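Local coordinates for protein adenylyltransferase and sulfurtransferase uba4 (Chaetomium thermophilum, PDB 6YUB) that probably adenylates the C-terminal Gly-Gly of a sulfur-carrier protein and transfers sulfur to it for tRNA 2-thiolation and molybdenum cofactor synthesis, at residues R31-V37 and I223-Q229; G59-D65 and V105-F111; L113-A118 and T137-I141; S161-I165 and M214-Q218. All blocks are in the same frame, centred on the assembly; numbering follows the deposited sequence.

Contact 1. Residues R31-V37 and I223-Q229; sequences RLMNAKV and IKILVSQ
Arg31 and Val227 bring their CA atoms to 5.8 Å of each other where the last turn of helix 25-33 passes the C-terminal end of helix 208-228, just before the chain bends through Ala35 into strand 36-40. The Arg31 side chain, extended from CG to NE, carries its guanidinium past the Leu226 carbonyl and places NH1 2.7 Å from Val227 O. That oxygen lies almost in the guanidinium plane, and the N-H...O angle of this hydrogen bond is 154°. Gln229, which leaves the helix with positive phi, stacks its amide over one face of the same guanidinium, the two planes 17° apart. Although Gln229 OE1 is 3.2 Å from Arg31 NH2, it stands above the plane, too poorly aligned for a hydrogen bond. The apolar half of the contact centres on Leu226, whose CD1 presses on Ala35 CB at 3.3 Å, a tight fit, and also meets Val37 CG2 at 3.6 Å. Alongside, Leu32 CD2 lies 3.8 Å from Val227 CG2. Val127 of strand 127-130, touching Leu226, and Leu53 of helix 46-56, touching Val37 and Ile223, extend the same core. One end of the contact is thus oily and dense, the other polar: Arg31 supplies a donor to a carbonyl near a helix end, where main-chain amides run out, and its positive charge is likely to be favoured by the negative pole of that helix.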
loop_
_atom_site.group_PDB
_atom_site.type_symbol
_atom_site.label_atom_id
_atom_site.label_comp_id
_atom_site.label_asym_id
_atom_site.label_seq_id
_atom_site.Cartn_x
_atom_site.Cartn_y
_atom_site.Cartn_z
ATOM N N ARG B 31 18.108 20.722 1.152
ATOM C CA ARG B 31 17.612 20.318 2.462
ATOM C C ARG B 31 17.757 18.816 2.665
ATOM O O ARG B 31 18.030 18.355 3.782
ATOM C CB ARG B 31 16.159 20.747 2.633
ATOM C CG ARG B 31 16.013 22.214 2.988
ATOM C CD ARG B 31 14.572 22.683 2.892
ATOM N NE ARG B 31 14.473 24.128 3.081
ATOM C CZ ARG B 31 13.335 24.818 3.046
ATOM N NH1 ARG B 31 12.186 24.196 2.827
ATOM N NH2 ARG B 31 13.353 26.129 3.229
ATOM N N LEU B 32 17.561 18.027 1.605
ATOM C CA LEU B 32 17.840 16.598 1.705
ATOM C C LEU B 32 19.332 16.350 1.911
ATOM O O LEU B 32 19.733 15.582 2.794
ATOM C CB LEU B 32 17.345 15.876 0.454
ATOM C CG LEU B 32 15.844 15.897 0.200
ATOM C CD1 LEU B 32 15.531 15.261 -1.153
ATOM C CD2 LEU B 32 15.088 15.195 1.325
ATOM N N MET B 33 20.170 17.016 1.119
ATOM C CA MET B 33 21.609 16.767 1.155
ATOM C C MET B 33 22.254 17.259 2.444
ATOM O O MET B 33 23.312 16.754 2.820
ATOM C CB MET B 33 22.279 17.433 -0.046
ATOM C CG MET B 33 21.810 16.891 -1.383
ATOM S SD MET B 33 22.296 17.936 -2.772
ATOM C CE MET B 33 24.067 18.031 -2.533
ATOM N N ASN B 34 21.651 18.232 3.119
ATOM C CA ASN B 34 22.148 18.702 4.408
ATOM C C ASN B 34 21.503 17.981 5.581
ATOM O O ASN B 34 21.790 18.327 6.731
ATOM C CB ASN B 34 21.914 20.212 4.535
ATOM C CG ASN B 34 22.833 21.017 3.634
ATOM O OD1 ASN B 34 24.014 20.698 3.491
ATOM N ND2 ASN B 34 22.292 22.063 3.014
ATOM N N ALA B 35 20.661 16.987 5.322
ATOM C CA ALA B 35 19.916 16.310 6.371
ATOM C C ALA B 35 20.650 15.061 6.846
ATOM O O ALA B 35 21.502 14.504 6.152
ATOM C CB ALA B 35 18.516 15.934 5.878
ATOM N N LYS B 36 20.301 14.628 8.057
ATOM C CA LYS B 36 20.836 13.407 8.652
ATOM C C LYS B 36 19.656 12.570 9.129
ATOM O O LYS B 36 18.945 12.972 10.056
ATOM C CB LYS B 36 21.779 13.714 9.813
ATOM C CG LYS B 36 22.865 14.729 9.503
ATOM C CD LYS B 36 23.812 14.867 10.686
ATOM C CE LYS B 36 24.209 16.316 10.923
ATOM N NZ LYS B 36 25.127 16.462 12.092
ATOM N N VAL B 37 19.449 11.413 8.506
ATOM C CA VAL B 37 18.308 10.554 8.799
ATOM C C VAL B 37 18.822 9.228 9.342
ATOM O O VAL B 37 19.706 8.607 8.744
ATOM C CB VAL B 37 17.428 10.333 7.554
ATOM C CG1 VAL B 37 16.285 9.383 7.866
ATOM C CG2 VAL B 37 16.900 11.664 7.043
ATOM N N ILE B 223 11.158 12.451 3.647
ATOM C CA ILE B 223 11.442 13.436 2.608
ATOM C C ILE B 223 10.524 14.642 2.752
ATOM O O ILE B 223 10.968 15.791 2.643
ATOM C CB ILE B 223 11.325 12.785 1.214
ATOM C CG1 ILE B 223 12.473 11.789 1.009
ATOM C CG2 ILE B 223 11.326 13.842 0.123
ATOM C CD1 ILE B 223 12.339 10.917 -0.230
ATOM N N LYS B 224 9.231 14.404 3.001
ATOM C CA LYS B 224 8.303 15.508 3.245
ATOM C C LYS B 224 8.807 16.416 4.362
ATOM O O LYS B 224 8.849 17.645 4.220
ATOM C CB LYS B 224 6.921 14.976 3.618
ATOM C CG LYS B 224 6.091 14.426 2.477
ATOM C CD LYS B 224 4.714 14.038 3.009
ATOM C CE LYS B 224 3.985 13.096 2.075
ATOM N NZ LYS B 224 2.745 12.573 2.719
ATOM N N ILE B 225 9.186 15.815 5.496
ATOM C CA ILE B 225 9.588 16.596 6.661
ATOM C C ILE B 225 10.775 17.487 6.325
ATOM O O ILE B 225 10.775 18.688 6.616
ATOM C CB ILE B 225 9.907 15.662 7.844
ATOM C CG1 ILE B 225 8.633 14.948 8.305
ATOM C CG2 ILE B 225 10.543 16.451 8.981
ATOM C CD1 ILE B 225 8.886 13.775 9.234
ATOM N N LEU B 226 11.806 16.910 5.699
ATOM C CA LEU B 226 13.032 17.654 5.439
ATOM C C LEU B 226 12.823 18.725 4.376
ATOM O O LEU B 226 13.348 19.838 4.499
ATOM C CB LEU B 226 14.140 16.689 5.019
ATOM C CG LEU B 226 14.599 15.705 6.097
ATOM C CD1 LEU B 226 15.468 14.604 5.496
ATOM C CD2 LEU B 226 15.344 16.436 7.207
ATOM N N VAL B 227 12.058 18.416 3.328
ATOM C CA VAL B 227 11.917 19.355 2.220
ATOM C C VAL B 227 11.069 20.555 2.628
ATOM O O VAL B 227 11.407 21.705 2.319
ATOM C CB VAL B 227 11.332 18.636 0.990
ATOM C CG1 VAL B 227 10.791 19.648 -0.014
ATOM C CG2 VAL B 227 12.391 17.753 0.351
ATOM N N SER B 228 9.960 20.315 3.324
ATOM C CA SER B 228 9.083 21.387 3.770
ATOM C C SER B 228 9.373 21.838 5.196
ATOM O O SER B 228 8.642 22.680 5.723
ATOM C CB SER B 228 7.617 20.948 3.659
ATOM O OG SER B 228 7.316 20.491 2.355
ATOM N N GLN B 229 10.414 21.301 5.829
ATOM C CA GLN B 229 10.783 21.691 7.189
ATOM C C GLN B 229 9.602 21.544 8.145
ATOM O O GLN B 229 9.333 22.413 8.980
ATOM C CB GLN B 229 11.321 23.123 7.218
ATOM C CG GLN B 229 12.521 23.353 6.327
ATOM C CD GLN B 229 13.168 24.705 6.562
ATOM O OE1 GLN B 229 12.563 25.750 6.323
ATOM N NE2 GLN B 229 14.405 24.687 7.039
#

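Contact 2. Residues G59-D65 and V105-F111; sequences GTIGIVD and VYVPYRF
Val64 holds CG1 away from its own amide nitrogen (chi1 -174°) and so turns its other methyl, CG2, to Tyr109, whose ring swings back beside its own backbone N (chi1 -67°), and CG2 meets CD1 of that ring at 3.6 Å. Val64 CG1 reaches further along the chain, to 3.6 Å from Phe111 O. Trimming this residue to an alanine would take away both methyls and would probably open a gap beside CD1 of Tyr109 and next to Phe111 O. On the other face of the sheet Ile61 and Tyr106 run alongside each other in the same direction, Ile61 CD1 being 3.8 Å from Tyr106 CE1. Strands 60-64 and 105-109 run parallel, their axes 18° apart and 4.6 Å at closest approach. Ile61 and Ile63 each bond the partner strand through both N and O, and the series runs from Val105 N on Gly59 O, 3.0 Å, to Asp65 N on Tyr109 O, 3.1 Å. Between these bonds the CA-H groups also lean on carbonyls, as Gly62 CA does on Val107 O at 3.2 Å. The last bond anchors the backbone of Asp65, a predicted ATP-binding residue whose OD2 forms a salt bridge with Lys89 NZ and accepts a hydrogen bond from Ala42 N. Helix 89-100 links the two strands as a beta-alpha-beta crossover and packs on Ile63, Tyr106 and Pro108; across the sheet Ile121 of helix 118-122 meets Val64 and Tyr109, while strand 36-40 continues the sheet beyond 60-64.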
loop_
_atom_site.group_PDB
_atom_site.type_symbol
_atom_site.label_atom_id
_atom_site.label_comp_id
_atom_site.label_asym_id
_atom_site.label_seq_id
_atom_site.Cartn_x
_atom_site.Cartn_y
_atom_site.Cartn_z
ATOM N N GLY B 59 21.759 13.441 2.592
ATOM C CA GLY B 59 23.198 13.565 2.682
ATOM C C GLY B 59 23.849 12.588 3.643
ATOM O O GLY B 59 24.986 12.159 3.416
ATOM N N THR B 60 23.160 12.235 4.725
ATOM C CA THR B 60 23.728 11.354 5.739
ATOM C C THR B 60 22.662 10.376 6.197
ATOM O O THR B 60 21.613 10.791 6.704
ATOM C CB THR B 60 24.269 12.148 6.932
ATOM O OG1 THR B 60 25.077 13.233 6.463
ATOM C CG2 THR B 60 25.110 11.244 7.836
ATOM N N ILE B 61 22.941 9.086 6.046
ATOM C CA ILE B 61 21.996 8.019 6.361
ATOM C C ILE B 61 22.669 7.074 7.348
ATOM O O ILE B 61 23.655 6.403 7.012
ATOM C CB ILE B 61 21.540 7.270 5.108
ATOM C CG1 ILE B 61 20.755 8.207 4.188
ATOM C CG2 ILE B 61 20.698 6.057 5.485
ATOM C CD1 ILE B 61 20.541 7.663 2.796
ATOM N N GLY B 62 22.131 7.002 8.559
ATOM C CA GLY B 62 22.580 6.045 9.550
ATOM C C GLY B 62 21.684 4.820 9.551
ATOM O O GLY B 62 20.483 4.911 9.292
ATOM N N ILE B 63 22.285 3.668 9.835
ATOM C CA ILE B 63 21.574 2.395 9.850
ATOM C C ILE B 63 22.021 1.614 11.078
ATOM O O ILE B 63 23.223 1.430 11.302
ATOM C CB ILE B 63 21.828 1.574 8.572
ATOM C CG1 ILE B 63 21.317 2.325 7.335
ATOM C CG2 ILE B 63 21.148 0.213 8.669
ATOM C CD1 ILE B 63 22.404 2.983 6.521
ATOM N N VAL B 64 21.055 1.145 11.863
ATOM C CA VAL B 64 21.319 0.459 13.121
ATOM C C VAL B 64 20.786 -0.962 13.001
ATOM O O VAL B 64 19.588 -1.161 12.759
ATOM C CB VAL B 64 20.665 1.184 14.310
ATOM C CG1 VAL B 64 21.079 0.538 15.627
ATOM C CG2 VAL B 64 21.022 2.666 14.302
ATOM N N ASP B 65 21.668 -1.945 13.172
ATOM C CA ASP B 65 21.265 -3.343 13.196
ATOM C C ASP B 65 22.472 -4.198 13.557
ATOM O O ASP B 65 23.586 -3.939 13.087
ATOM C CB ASP B 65 20.691 -3.777 11.844
ATOM C CG ASP B 65 19.676 -4.897 11.975
ATOM O OD1 ASP B 65 19.956 -5.873 12.704
ATOM O OD2 ASP B 65 18.589 -4.789 11.361
ATOM N N VAL B 105 26.700 9.884 2.622
ATOM C CA VAL B 105 27.519 9.239 3.643
ATOM C C VAL B 105 26.647 8.254 4.410
ATOM O O VAL B 105 25.559 8.610 4.888
ATOM C CB VAL B 105 28.140 10.278 4.591
ATOM C CG1 VAL B 105 28.912 9.585 5.707
ATOM C CG2 VAL B 105 29.043 11.228 3.823
ATOM N N TYR B 106 27.117 7.015 4.526
ATOM C CA TYR B 106 26.391 5.958 5.225
ATOM C C TYR B 106 27.115 5.628 6.520
ATOM O O TYR B 106 28.321 5.385 6.511
ATOM C CB TYR B 106 26.255 4.716 4.342
ATOM C CG TYR B 106 25.538 4.997 3.038
ATOM C CD1 TYR B 106 24.157 5.147 3.002
ATOM C CD2 TYR B 106 26.240 5.122 1.846
ATOM C CE1 TYR B 106 23.495 5.411 1.819
ATOM C CE2 TYR B 106 25.583 5.384 0.654
ATOM C CZ TYR B 106 24.209 5.531 0.651
ATOM O OH TYR B 106 23.538 5.794 -0.528
ATOM N N VAL B 107 26.382 5.634 7.627
ATOM C CA VAL B 107 26.945 5.448 8.953
ATOM C C VAL B 107 26.338 4.190 9.559
ATOM O O VAL B 107 25.193 4.193 10.010
ATOM C CB VAL B 107 26.690 6.676 9.851
ATOM C CG1 VAL B 107 27.403 6.511 11.183
ATOM C CG2 VAL B 107 27.134 7.947 9.151
ATOM N N PRO B 108 27.078 3.086 9.590
ATOM C CA PRO B 108 26.530 1.858 10.174
ATOM C C PRO B 108 26.746 1.774 11.678
ATOM O O PRO B 108 27.788 2.156 12.212
ATOM C CB PRO B 108 27.314 0.758 9.446
ATOM C CG PRO B 108 28.656 1.386 9.201
ATOM C CD PRO B 108 28.401 2.862 8.968
ATOM N N TYR B 109 25.719 1.291 12.369
ATOM C CA TYR B 109 25.808 0.921 13.779
ATOM C C TYR B 109 25.688 -0.600 13.822
ATOM O O TYR B 109 24.583 -1.147 13.719
ATOM C CB TYR B 109 24.723 1.597 14.613
ATOM C CG TYR B 109 24.866 3.098 14.731
ATOM C CD1 TYR B 109 24.370 3.937 13.742
ATOM C CD2 TYR B 109 25.487 3.679 15.835
ATOM C CE1 TYR B 109 24.490 5.309 13.841
ATOM C CE2 TYR B 109 25.611 5.055 15.944
ATOM C CZ TYR B 109 25.107 5.865 14.940
ATOM O OH TYR B 109 25.221 7.233 15.033
ATOM N N ARG B 110 26.818 -1.277 13.956
ATOM C CA ARG B 110 26.869 -2.742 13.864
ATOM C C ARG B 110 26.559 -3.403 15.199
ATOM O O ARG B 110 27.327 -4.218 15.691
ATOM C CB ARG B 110 28.221 -3.178 13.337
ATOM C CG ARG B 110 28.589 -2.588 11.992
ATOM C CD ARG B 110 29.957 -3.084 11.483
ATOM N NE ARG B 110 30.174 -2.681 10.090
ATOM C CZ ARG B 110 30.728 -1.531 9.715
ATOM N NH1 ARG B 110 31.142 -0.651 10.620
ATOM N NH2 ARG B 110 30.867 -1.259 8.429
ATOM N N PHE B 111 25.422 -3.049 15.802
ATOM C CA PHE B 111 25.024 -3.628 17.079
ATOM C C PHE B 111 23.593 -3.207 17.398
ATOM O O PHE B 111 23.072 -2.230 16.850
ATOM C CB PHE B 111 25.972 -3.212 18.211
ATOM C CG PHE B 111 26.305 -1.746 18.216
ATOM C CD1 PHE B 111 25.497 -0.837 18.881
ATOM C CD2 PHE B 111 27.432 -1.277 17.561
ATOM C CE1 PHE B 111 25.804 0.510 18.888
ATOM C CE2 PHE B 111 27.745 0.067 17.565
ATOM C CZ PHE B 111 26.929 0.963 18.229
#

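Contact 3. Residues L113-A118 and T137-I141; sequences LTPQNA and TRYLI
The loop that leads from strand 105-109 into helix 118-122 packs here on helix 135-148 of the Rossmann-like ThiF fold, through Leu113, Pro115 and Leu140. Leu140 carries most of the packing. Its CG lies anti to the backbone N (chi1 171°), sending CD2 against the peptide that joins Thr114 to Pro115, 3.5 Å from Pro115 N and 3.6 Å from Thr114 C. The Pro115 ring crosses the leucine at about a right angle, with Pro115 CD 3.9 Å from Leu140 CD2, and Ala118 CB stands a little farther off. Leu113 comes in beside them: its CD2 meets Leu140 CD2 at 3.8 Å and Thr137 CG2 at 3.9 Å. Ile293 of helix 290-294 touches both Pro115 and Leu140. The loop holds its own shape, for Asn117 OD1 accepts a nearly straight bond from Thr114 N, 2.7 Å long, while Asn117 ND2 reaches back to Asp112 O. Thr137 N also makes a weak hydrogen bond to OD1 of Asn134, a residue predicted to bind ATP. Between loop and helix the touching side-chain groups are apolar, and the peptide nitrogen under Leu140 belongs to a proline and carries no hydrogen, so the leucine can lie on it without burying a donor.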
loop_
_atom_site.group_PDB
_atom_site.type_symbol
_atom_site.label_atom_id
_atom_site.label_comp_id
_atom_site.label_asym_id
_atom_site.label_seq_id
_atom_site.Cartn_x
_atom_site.Cartn_y
_atom_site.Cartn_z
ATOM N N LEU B 113 20.339 -1.692 19.088
ATOM C CA LEU B 113 19.921 -0.558 19.903
ATOM C C LEU B 113 19.313 -1.069 21.203
ATOM O O LEU B 113 18.541 -2.031 21.210
ATOM C CB LEU B 113 18.914 0.304 19.143
ATOM C CG LEU B 113 18.459 1.588 19.835
ATOM C CD1 LEU B 113 18.597 2.782 18.902
ATOM C CD2 LEU B 113 17.022 1.458 20.322
ATOM N N THR B 114 19.681 -0.434 22.309
ATOM C CA THR B 114 19.214 -0.870 23.622
ATOM C C THR B 114 18.919 0.335 24.506
ATOM O O THR B 114 19.305 1.460 24.168
ATOM C CB THR B 114 20.256 -1.758 24.311
ATOM O OG1 THR B 114 21.374 -0.955 24.705
ATOM C CG2 THR B 114 20.732 -2.864 23.380
ATOM N N PRO B 115 18.251 0.146 25.647
ATOM C CA PRO B 115 18.048 1.281 26.563
ATOM C C PRO B 115 19.347 1.914 27.027
ATOM O O PRO B 115 19.346 3.095 27.393
ATOM C CB PRO B 115 17.271 0.659 27.735
ATOM C CG PRO B 115 16.583 -0.547 27.135
ATOM C CD PRO B 115 17.549 -1.072 26.096
ATOM N N GLN B 116 20.457 1.172 27.011
ATOM C CA GLN B 116 21.739 1.695 27.468
ATOM C C GLN B 116 22.466 2.524 26.412
ATOM O O GLN B 116 23.372 3.289 26.763
ATOM C CB GLN B 116 22.657 0.547 27.909
ATOM C CG GLN B 116 22.312 -0.060 29.258
ATOM C CD GLN B 116 21.010 -0.835 29.239
ATOM O OE1 GLN B 116 20.761 -1.633 28.333
ATOM N NE2 GLN B 116 20.160 -0.595 30.240
ATOM N N ASN B 117 22.103 2.390 25.135
ATOM C CA ASN B 117 22.767 3.146 24.084
ATOM C C ASN B 117 21.816 3.932 23.188
ATOM O O ASN B 117 22.278 4.565 22.237
ATOM C CB ASN B 117 23.611 2.215 23.199
ATOM C CG ASN B 117 22.762 1.201 22.445
ATOM O OD1 ASN B 117 21.589 1.453 22.119
ATOM N ND2 ASN B 117 23.348 0.048 22.159
ATOM N N ALA B 118 20.510 3.913 23.460
ATOM C CA ALA B 118 19.563 4.564 22.562
ATOM C C ALA B 118 19.903 6.039 22.387
ATOM O O ALA B 118 19.960 6.546 21.258
ATOM C CB ALA B 118 18.139 4.392 23.087
ATOM N N THR B 137 10.845 -2.086 21.590
ATOM C CA THR B 137 11.771 -1.073 21.099
ATOM C C THR B 137 11.030 0.172 20.627
ATOM O O THR B 137 11.539 1.289 20.770
ATOM C CB THR B 137 12.623 -1.648 19.966
ATOM O OG1 THR B 137 12.994 -2.995 20.278
ATOM C CG2 THR B 137 13.882 -0.823 19.772
ATOM N N ARG B 138 9.828 0.004 20.070
ATOM C CA ARG B 138 9.042 1.153 19.636
ATOM C C ARG B 138 8.825 2.136 20.781
ATOM O O ARG B 138 8.973 3.352 20.608
ATOM C CB ARG B 138 7.700 0.693 19.068
ATOM C CG ARG B 138 7.749 0.375 17.582
ATOM C CD ARG B 138 6.390 0.550 16.914
ATOM N NE ARG B 138 5.464 -0.536 17.224
ATOM C CZ ARG B 138 5.582 -1.774 16.751
ATOM N NH1 ARG B 138 6.596 -2.090 15.958
ATOM N NH2 ARG B 138 4.688 -2.700 17.079
ATOM N N TYR B 139 8.465 1.625 21.963
ATOM C CA TYR B 139 8.259 2.504 23.108
ATOM C C TYR B 139 9.564 3.162 23.536
ATOM O O TYR B 139 9.579 4.340 23.909
ATOM C CB TYR B 139 7.638 1.720 24.267
ATOM C CG TYR B 139 6.157 1.447 24.089
ATOM C CD1 TYR B 139 5.212 2.392 24.453
ATOM C CD2 TYR B 139 5.710 0.245 23.555
ATOM C CE1 TYR B 139 3.855 2.150 24.292
ATOM C CE2 TYR B 139 4.360 -0.005 23.388
ATOM C CZ TYR B 139 3.439 0.952 23.758
ATOM O OH TYR B 139 2.095 0.707 23.599
ATOM N N LEU B 140 10.673 2.424 23.474
ATOM C CA LEU B 140 11.966 3.000 23.821
ATOM C C LEU B 140 12.323 4.145 22.886
ATOM O O LEU B 140 12.759 5.215 23.326
ATOM C CB LEU B 140 13.046 1.918 23.782
ATOM C CG LEU B 140 14.487 2.411 23.908
ATOM C CD1 LEU B 140 14.668 3.186 25.215
ATOM C CD2 LEU B 140 15.471 1.245 23.828
ATOM N N ILE B 141 12.159 3.935 21.579
ATOM C CA ILE B 141 12.521 4.968 20.614
ATOM C C ILE B 141 11.628 6.191 20.783
ATOM O O ILE B 141 12.107 7.331 20.801
ATOM C CB ILE B 141 12.460 4.397 19.184
ATOM C CG1 ILE B 141 13.545 3.332 19.000
ATOM C CG2 ILE B 141 12.633 5.502 18.157
ATOM C CD1 ILE B 141 13.296 2.391 17.828
#

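Contact 4. Residues S161-I165 and M214-Q218; sequences SGQLI and MGVAQ
Met214 folds its side chain over the peptide between Gln163 and Leu164, setting CE 3.2 Å from both Gln163 O and Leu164 CB, the latter closer than carbon atoms usually come. The first two torsions (chi1 -54°, chi2 -47°) bring SD to 4.0 Å from Gly162 C, and the third (chi3 -56°) then turns CE to the strand. An alanine in place of Met214 would lack the sulfur and CE and would probably leave a gap along Gly162-Gln163 and bare one side of Leu164 CB. Gly162 matters to the fit, since any CB there would run into Met214 CG. Farther along, Leu164 points at helix 208-228 and lays CD1 into the next turn, 3.8 Å from Ala217 CB and 3.6 Å from Gln218 CG. Strand 161-167 and the helix run nearly the same way at this point. Gln218 NE2 is held elsewhere, by Asp130 O and Val153 O. A chain of another protein in the assembly adds apolar packing on Leu164 and Ala217. Helix and strand therefore meet by shape and hydrophobicity, with thioether and methyl groups between them, while the amide of Gln218 ties the helix to neighbouring strands.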
loop_
_atom_site.group_PDB
_atom_site.type_symbol
_atom_site.label_atom_id
_atom_site.label_comp_id
_atom_site.label_asym_id
_atom_site.label_seq_id
_atom_site.Cartn_x
_atom_site.Cartn_y
_atom_site.Cartn_z
ATOM N N SER B 161 -1.472 -6.904 8.631
ATOM C CA SER B 161 -1.537 -5.506 8.252
ATOM C C SER B 161 -0.222 -4.811 8.573
ATOM O O SER B 161 0.661 -5.368 9.228
ATOM C CB SER B 161 -2.686 -4.785 8.975
ATOM O OG SER B 161 -2.269 -4.337 10.255
ATOM N N GLY B 162 -0.106 -3.572 8.093
ATOM C CA GLY B 162 0.994 -2.713 8.458
ATOM C C GLY B 162 0.469 -1.381 8.958
ATOM O O GLY B 162 -0.695 -1.035 8.762
ATOM N N GLN B 163 1.353 -0.631 9.609
ATOM C CA GLN B 163 0.970 0.634 10.217
ATOM C C GLN B 163 2.076 1.659 10.032
ATOM O O GLN B 163 3.247 1.312 9.884
ATOM C CB GLN B 163 0.671 0.466 11.714
ATOM C CG GLN B 163 -0.421 -0.542 12.015
ATOM C CD GLN B 163 -0.793 -0.579 13.484
ATOM O OE1 GLN B 163 -1.795 -1.183 13.869
ATOM N NE2 GLN B 163 0.017 0.064 14.314
ATOM N N LEU B 164 1.689 2.933 10.053
ATOM C CA LEU B 164 2.636 4.031 9.931
ATOM C C LEU B 164 2.057 5.264 10.605
ATOM O O LEU B 164 0.853 5.520 10.514
ATOM C CB LEU B 164 2.953 4.332 8.462
ATOM C CG LEU B 164 3.803 5.573 8.191
ATOM C CD1 LEU B 164 4.920 5.243 7.215
ATOM C CD2 LEU B 164 2.935 6.687 7.640
ATOM N N ILE B 165 2.915 6.019 11.285
ATOM C CA ILE B 165 2.484 7.241 11.951
ATOM C C ILE B 165 3.698 8.130 12.177
ATOM O O ILE B 165 4.792 7.647 12.479
ATOM C CB ILE B 165 1.754 6.929 13.280
ATOM C CG1 ILE B 165 1.163 8.210 13.869
ATOM C CG2 ILE B 165 2.707 6.274 14.274
ATOM C CD1 ILE B 165 0.039 7.962 14.847
ATOM N N MET B 214 4.941 -0.092 3.653
ATOM C CA MET B 214 5.130 0.777 4.809
ATOM C C MET B 214 6.512 1.418 4.780
ATOM O O MET B 214 6.664 2.606 5.087
ATOM C CB MET B 214 4.935 -0.009 6.101
ATOM C CG MET B 214 3.610 -0.749 6.204
ATOM S SD MET B 214 2.162 0.231 5.758
ATOM C CE MET B 214 2.308 1.625 6.848
ATOM N N GLY B 215 7.537 0.649 4.400
ATOM C CA GLY B 215 8.878 1.204 4.335
ATOM C C GLY B 215 8.993 2.327 3.323
ATOM O O GLY B 215 9.557 3.386 3.611
ATOM N N VAL B 216 8.466 2.106 2.117
ATOM C CA VAL B 216 8.453 3.171 1.118
ATOM C C VAL B 216 7.709 4.384 1.655
ATOM O O VAL B 216 8.165 5.524 1.517
ATOM C CB VAL B 216 7.838 2.661 -0.200
ATOM C CG1 VAL B 216 7.598 3.820 -1.160
ATOM C CG2 VAL B 216 8.742 1.616 -0.837
ATOM N N ALA B 217 6.558 4.158 2.297
ATOM C CA ALA B 217 5.809 5.259 2.891
ATOM C C ALA B 217 6.640 6.000 3.934
ATOM O O ALA B 217 6.577 7.232 4.026
ATOM C CB ALA B 217 4.518 4.729 3.517
ATOM N N GLN B 218 7.440 5.268 4.719
ATOM C CA GLN B 218 8.299 5.914 5.704
ATOM C C GLN B 218 9.279 6.874 5.045
ATOM O O GLN B 218 9.502 7.985 5.546
ATOM C CB GLN B 218 9.071 4.864 6.497
ATOM C CG GLN B 218 8.384 4.349 7.721
ATOM C CD GLN B 218 9.248 3.351 8.470
ATOM O OE1 GLN B 218 9.484 2.242 7.994
ATOM N NE2 GLN B 218 9.730 3.747 9.640
#

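In the fold
All four contacts belong to the ThiF-family adenylyltransferase part of the protein, and contact 1 closes a long loop of chain in which the others are nested in the order 2, 3, 4. Contacts 1 and 2, with centres 17 Å apart, touch where Val37 meets Thr60 and Gly62, as strands 36-40 and 60-64 are neighbours in the mixed sheet. Contacts 1 and 4, 19 Å apart, lie at different levels of helix 208-228, which so joins strands on both halves of that sheet. Contact 3 adjoins contact 2 through Val64 and Leu113. Contact 2 contains Asp65 and contact 3 lies beside Asn134, both predicted to bind ATP, so this end of the sheet borders the probable nucleotide site.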